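Local coordinates for ferrous iron uptake transporter protein B (Streptococcus thermophilus, PDB 3TAH) that binds guanine nucleotide through its cytosolic G-protein domain and probably forms part of a GTP-driven ferrous iron uptake transporter, at residues Val154-Lys157 with Ala158-Thr162; Glu207-Ser210 with Leu211-Ala214. The protein carries 1 engineered substitution. All blocks are in the same frame, centred on the assembly; numbering follows the deposited sequence.

Contact 1 (Val154-Lys157 with Ala158-Thr162); sequences VVKK and AAHTT
Lys157 meets Thr161, and Lys156 meets His160, where helix 151-159 of the FeoB G domain comes to its C-terminal end. The contact is a helix terminus in which side chains take over from backbone amides. The regular part is short. Ala158 N bonds to Val154 O at 2.9 Å, and Ala159 N bonds to Val155 O. The buried Ala158 also sets its methyl against the preceding turn, with Ala158 CB 3.5 Å from Val154 O. His160 then leaves helical geometry. Its N gives weak bonds to both Lys156 O and Lys157 O, so neither carbonyl gets a good backbone donor from it.

Side chains supply the stronger bonds. His160 ND1 donates to Lys156 O at 2.9 Å. Lys156 O sits at the ring edge, close to the ring plane, and the N-H...O angle is 163°. The His160 CG lies beside its own backbone N (chi1 -69°), which turns ND1 back toward the helix. The Lys156 chain runs out extended. Lys156 CG passes 4.0 Å from His160 ND1.

The Lys157 chain bends instead. Its turn at chi2 brings Lys157 CD within 3.8 Å of Thr161 OG1. Lys157 and Thr161 both pack on Pro139 and Thr111.

Val154 and Val155 point away from the turn. Val154 packs on strand 110-115, and Val155 reaches Leu51 of strand 51-55. The buried Thr161 closes the turn: its OG1 donates to Lys157 O at 2.7 Å, approaching from 42° above the carbonyl plane.

Contact 2 (Glu207-Ser210 with Leu211-Ala214); sequences EQDS and LVEA
Asp209 OD2 accepts the backbone N-H of Val212 at 3.0 Å and also forms a salt bridge with Arg73. Asp209 is the N-cap of helix 210-215, in the helical domain of FeoB. The capping N-H is fairly straight, at 162°, and uses the anti lone pair of OD2, away from OD1. The Asp209 CG lies opposite its backbone N (chi1 -173°), which carries the carboxylate forward over the first turn. There Asp209 OD2 comes 3.4 Å from Leu211 CB and also lies against Val212 CG2.

The same residue serves the helix through its backbone. Asp209 O accepts from Glu213 N at 3.1 Å, with the donor in the carbonyl plane. One residue on, Ala214 N bonds to Ser210 O.

Glu213 points back toward the start of the helix. Glu213 CG rests 3.2 Å from Asp209 O. The chain then runs out extended and crosses Gln208, where Glu213 OE2 lies 3.2 Å from Gln208 CA and 3.4 Å from Gln208 CB. The carboxylate thus meets carbon on Gln208, and its plane is turned 55° from that of the Gln208 amide.

Gln208 has positive phi. It is the C-prime residue of a Schellman motif that ends helix 198-206, with Asp209 N bonded to Lys204 O and Gln208 N to Leu205 O. The end of one helix therefore runs directly into the cap of the next. Val212 packs back on Tyr201 and Leu205 of the earlier helix, while Leu211 touches Pro64 and helix 67-77.

The Asp209 carboxylate is buried. The Arg73 charge and the N-terminal end of the helix would both be expected to favour its ionised form.

How the contacts relate
Both contacts are local turns at helix ends, and both are partly buried. Contact 1 ends a helix of the G domain, and its valines face the central sheet. Contact 2 starts a short helix in the helical domain, right after another helix has ended. Their centres are 32 Å apart, on opposite sides of the chain's centre, and they share no secondary-structure element. The chemistry follows the helix ends. At 154-162, carbonyls left over at a C-terminus receive side-chain donors. At 207-214, an amide left over at an N-terminus receives a side-chain acceptor. Both place charged or polar side chains at the exposed surface.

Contact 1 (Val154-Lys157 with Ala158-Thr162)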
# COMPACT_ATOMS: atom_id res chain seq x y z
N VAL A 154 -6.46 2.73 -16.17
CA VAL A 154 -5.73 2.59 -14.90
C VAL A 154 -4.35 1.98 -15.15
O VAL A 154 -3.36 2.42 -14.54
CB VAL A 154 -6.54 1.85 -13.79
CG1 VAL A 154 -6.58 0.32 -14.00
CG2 VAL A 154 -5.99 2.20 -12.39
N VAL A 155 -4.27 0.99 -16.05
CA VAL A 155 -2.97 0.38 -16.37
C VAL A 155 -2.01 1.43 -16.95
O VAL A 155 -0.83 1.47 -16.57
CB VAL A 155 -3.13 -0.86 -17.30
CG1 VAL A 155 -1.76 -1.32 -17.86
CG2 VAL A 155 -3.79 -2.00 -16.55
N LYS A 156 -2.51 2.29 -17.85
CA LYS A 156 -1.70 3.38 -18.41
C LYS A 156 -1.18 4.36 -17.36
O LYS A 156 -0.00 4.78 -17.38
CB LYS A 156 -2.52 4.17 -19.45
CG LYS A 156 -1.71 5.24 -20.21
CD LYS A 156 -2.53 5.88 -21.33
CE LYS A 156 -1.74 6.99 -22.03
NZ LYS A 156 -2.58 7.69 -23.04
N LYS A 157 -2.06 4.73 -16.44
CA LYS A 157 -1.71 5.62 -15.35
C LYS A 157 -0.63 5.00 -14.47
O LYS A 157 0.39 5.65 -14.18
CB LYS A 157 -2.95 5.97 -14.53
CG LYS A 157 -2.77 6.98 -13.40
CD LYS A 157 -2.14 8.29 -13.85
CE LYS A 157 -3.03 9.04 -14.82
NZ LYS A 157 -2.50 10.42 -15.06
N ALA A 158 -0.85 3.75 -14.06
CA ALA A 158 0.11 3.04 -13.23
C ALA A 158 1.46 2.95 -13.94
O ALA A 158 2.50 3.20 -13.32
CB ALA A 158 -0.39 1.63 -12.86
N ALA A 159 1.43 2.64 -15.24
CA ALA A 159 2.66 2.54 -16.03
C ALA A 159 3.48 3.84 -16.10
O ALA A 159 4.70 3.75 -16.26
CB ALA A 159 2.37 2.02 -17.45
N HIS A 160 2.82 4.99 -15.95
CA HIS A 160 3.47 6.32 -15.97
C HIS A 160 3.61 6.97 -14.59
O HIS A 160 3.95 8.15 -14.51
CB HIS A 160 2.72 7.25 -16.93
CG HIS A 160 2.88 6.85 -18.36
ND1 HIS A 160 2.00 6.01 -19.00
CD2 HIS A 160 3.84 7.16 -19.27
CE1 HIS A 160 2.40 5.82 -20.25
NE2 HIS A 160 3.52 6.50 -20.44
N THR A 161 3.37 6.19 -13.54
CA THR A 161 3.45 6.62 -12.15
C THR A 161 4.38 5.64 -11.43
O THR A 161 3.94 4.71 -10.74
CB THR A 161 2.06 6.66 -11.50
OG1 THR A 161 1.17 7.43 -12.31
CG2 THR A 161 2.14 7.26 -10.08
N THR A 162 5.68 5.85 -11.61
CA THR A 162 6.70 4.91 -11.16
C THR A 162 7.77 5.53 -10.27
O THR A 162 7.84 6.75 -10.11
CB THR A 162 7.41 4.26 -12.37
OG1 THR A 162 8.28 5.22 -12.98
CG2 THR A 162 6.39 3.72 -13.39

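Contact 2 (Glu207-Ser210 with Leu211-Ala214)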
# COMPACT_ATOMS: atom_id res chain seq x y z
N GLU A 207 5.38 0.61 16.04
CA GLU A 207 4.35 -0.36 16.44
C GLU A 207 4.91 -1.74 16.86
O GLU A 207 4.15 -2.70 17.05
CB GLU A 207 3.31 -0.49 15.33
CG GLU A 207 3.78 -1.25 14.13
CD GLU A 207 2.93 -1.06 12.88
OE1 GLU A 207 3.28 -1.71 11.88
OE2 GLU A 207 1.93 -0.30 12.89
N GLN A 208 6.23 -1.82 17.00
CA GLN A 208 6.96 -3.02 17.43
C GLN A 208 6.70 -4.26 16.57
O GLN A 208 6.52 -5.37 17.08
CB GLN A 208 6.69 -3.29 18.89
CG GLN A 208 7.29 -2.19 19.74
CD GLN A 208 6.46 -1.92 20.93
OE1 GLN A 208 6.78 -2.36 22.03
NE2 GLN A 208 5.38 -1.18 20.74
N ASP A 209 6.71 -4.04 15.27
CA ASP A 209 6.61 -5.11 14.30
C ASP A 209 7.77 -6.09 14.47
O ASP A 209 8.93 -5.73 14.33
CB ASP A 209 6.63 -4.53 12.89
CG ASP A 209 6.37 -5.58 11.85
OD1 ASP A 209 5.18 -5.81 11.54
OD2 ASP A 209 7.35 -6.17 11.34
N SER A 210 7.44 -7.33 14.79
CA SER A 210 8.45 -8.33 15.12
C SER A 210 9.35 -8.71 13.93
O SER A 210 10.50 -9.04 14.14
CB SER A 210 7.78 -9.57 15.74
OG SER A 210 6.80 -10.08 14.87
N LEU A 211 8.83 -8.65 12.71
CA LEU A 211 9.64 -8.95 11.51
C LEU A 211 10.70 -7.89 11.24
O LEU A 211 11.85 -8.23 10.95
CB LEU A 211 8.76 -9.10 10.27
CG LEU A 211 7.92 -10.37 10.11
CD1 LEU A 211 6.96 -10.20 8.94
CD2 LEU A 211 8.83 -11.58 9.91
N VAL A 212 10.32 -6.62 11.32
CA VAL A 212 11.27 -5.52 11.11
C VAL A 212 12.32 -5.54 12.22
O VAL A 212 13.51 -5.38 11.94
CB VAL A 212 10.57 -4.15 10.98
CG1 VAL A 212 11.55 -3.00 11.11
CG2 VAL A 212 9.81 -4.07 9.63
N GLU A 213 11.89 -5.78 13.46
CA GLU A 213 12.84 -5.81 14.59
C GLU A 213 13.88 -6.92 14.45
O GLU A 213 15.05 -6.73 14.75
CB GLU A 213 12.08 -5.99 15.91
CG GLU A 213 11.30 -4.76 16.28
CD GLU A 213 10.40 -4.94 17.47
OE1 GLU A 213 10.15 -6.09 17.88
OE2 GLU A 213 9.93 -3.92 18.00
N ALA A 214 13.43 -8.08 13.99
CA ALA A 214 14.33 -9.21 13.76
C ALA A 214 15.24 -8.99 12.56
O ALA A 214 16.37 -9.47 12.57
CB ALA A 214 13.51 -10.49 13.59